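Local coordinates for DUF1818 domain-containing protein (PDB 2IT9) that is of unknown function but may bind DNA, as is broadly presumed for its family, at residues A77-N80 with G85-L88. Residues are numbered along the deposited sequence; the frame is centred on the assembly and turned at random.
Sequences AILN and GWNL
The beta hairpin formed by strands 75-82 and 85-92 pairs Asn-80 with Asn-87 as an antiparallel hydrogen-bonded pair, and Leu-79 with Leu-88 as the adjoining non-hydrogen-bonded one. Asn-87 N donates to Asn-80 O at 2.9 Å, and the slightly longer return bond runs from Asn-80 N to Asn-87 O (3.2 Å). The two asparagine side chains run alongside each other in the same direction, the planes of their amides turned 64° apart. They do not bond directly; a water joins them, accepting from Asn-80 ND2 (2.9 Å) and donating to Asn-87 OD1 (2.6 Å). Its other hydrogen goes to Ile-78 O at 2.8 Å. Amides suit this partly exposed side because one can donate through ND2 while the other accepts through OD1, and a single water can link them.

The other side is apolar. With CG anti to the backbone N (chi1 176°), Leu-79 lies nearly perpendicular to the Trp-86 side chain, with CD1 over the outer part of the ring, 3.4 Å from Trp-86 CE3. Cutting Leu-79 back to an alanine is likely to strip this part of the indole of its aliphatic cover and leave a gap beside it. Leu-88 CD1 extends the greasy patch to Ala-77 CB (4.2 Å), a small residue, which is consistent with the close approach of helix 36-56.

From that helix, Val-45 and Leu-49 meet Ala-77, while Tyr-53 touches both Leu-79 and the Trp-86 ring. Trp-86 NE1 bonds Asn-112 OD1 of helix 110-120, and Asn-80 OD1 bonds Thr-67 OG1. Strands 65-72 and 102-106 flank the hairpin, completing a four-stranded antiparallel sheet.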
loop_
_atom_site.group_PDB
_atom_site.type_symbol
_atom_site.label_atom_id
_atom_site.label_comp_id
_atom_site.label_asym_id
_atom_site.label_seq_id
_atom_site.Cartn_x
_atom_site.Cartn_y
_atom_site.Cartn_z
ATOM N N ALA A 77 -2.272 -5.243 14.130
ATOM C CA ALA A 77 -2.901 -6.063 13.133
ATOM C C ALA A 77 -4.309 -6.427 13.509
ATOM O O ALA A 77 -4.545 -6.755 14.645
ATOM C CB ALA A 77 -2.075 -7.334 12.958
ATOM N N ILE A 78 -5.211 -6.402 12.533
ATOM C CA ILE A 78 -6.626 -6.697 12.763
ATOM C C ILE A 78 -7.069 -7.773 11.813
ATOM O O ILE A 78 -7.049 -7.590 10.572
ATOM C CB ILE A 78 -7.480 -5.431 12.604
ATOM C CG1 ILE A 78 -6.970 -4.302 13.545
ATOM C CG2 ILE A 78 -8.955 -5.726 12.886
ATOM C CD1 ILE A 78 -7.338 -2.963 13.069
ATOM N N LEU A 79 -7.479 -8.896 12.383
ATOM C CA LEU A 79 -7.961 -10.018 11.628
ATOM C C LEU A 79 -9.475 -10.039 11.783
ATOM O O LEU A 79 -10.003 -9.948 12.906
ATOM C CB LEU A 79 -7.360 -11.320 12.161
ATOM C CG LEU A 79 -7.834 -12.626 11.540
ATOM C CD1 LEU A 79 -6.775 -13.709 11.722
ATOM C CD2 LEU A 79 -9.189 -13.074 12.062
ATOM N N ASN A 80 -10.164 -10.145 10.669
ATOM C CA ASN A 80 -11.626 -10.282 10.627
ATOM C C ASN A 80 -11.972 -11.544 9.832
ATOM O O ASN A 80 -11.512 -11.723 8.692
ATOM C CB ASN A 80 -12.279 -9.094 9.938
ATOM C CG ASN A 80 -12.565 -7.958 10.883
ATOM O OD1 ASN A 80 -13.556 -7.987 11.621
ATOM N ND2 ASN A 80 -11.742 -6.918 10.823
ATOM N N GLY A 85 -12.966 -18.056 6.038
ATOM C CA GLY A 85 -11.752 -17.342 5.740
ATOM C C GLY A 85 -11.602 -16.079 6.559
ATOM O O GLY A 85 -12.445 -15.740 7.413
ATOM N N TRP A 86 -10.504 -15.391 6.300
ATOM C CA TRP A 86 -10.202 -14.170 7.014
ATOM C C TRP A 86 -9.397 -13.151 6.248
ATOM O O TRP A 86 -8.589 -13.516 5.422
ATOM C CB TRP A 86 -9.457 -14.488 8.307
ATOM C CG TRP A 86 -8.189 -15.304 8.076
ATOM C CD1 TRP A 86 -8.116 -16.643 7.804
ATOM C CD2 TRP A 86 -6.833 -14.843 8.141
ATOM N NE1 TRP A 86 -6.811 -17.025 7.625
ATOM C CE2 TRP A 86 -6.001 -15.951 7.866
ATOM C CE3 TRP A 86 -6.240 -13.601 8.366
ATOM C CZ2 TRP A 86 -4.619 -15.860 7.835
ATOM C CZ3 TRP A 86 -4.862 -13.509 8.338
ATOM C CH2 TRP A 86 -4.062 -14.641 8.079
ATOM N N ASN A 87 -9.596 -11.865 6.574
ATOM C CA ASN A 87 -8.816 -10.790 5.966
ATOM C C ASN A 87 -7.933 -10.190 7.055
ATOM O O ASN A 87 -8.089 -10.472 8.264
ATOM C CB ASN A 87 -9.686 -9.726 5.275
ATOM C CG ASN A 87 -10.648 -9.052 6.218
ATOM O OD1 ASN A 87 -10.313 -8.749 7.347
ATOM N ND2 ASN A 87 -11.854 -8.815 5.743
ATOM N N LEU A 88 -6.981 -9.361 6.631
ATOM C CA LEU A 88 -6.001 -8.809 7.543
ATOM C C LEU A 88 -5.644 -7.380 7.200
ATOM O O LEU A 88 -5.242 -7.093 6.059
ATOM C CB LEU A 88 -4.716 -9.654 7.521
ATOM C CG LEU A 88 -3.601 -9.235 8.510
ATOM C CD1 LEU A 88 -4.029 -9.506 9.915
ATOM C CD2 LEU A 88 -2.346 -9.983 8.179
HETATM O O HOH W 1 -9.376 -7.047 9.138
#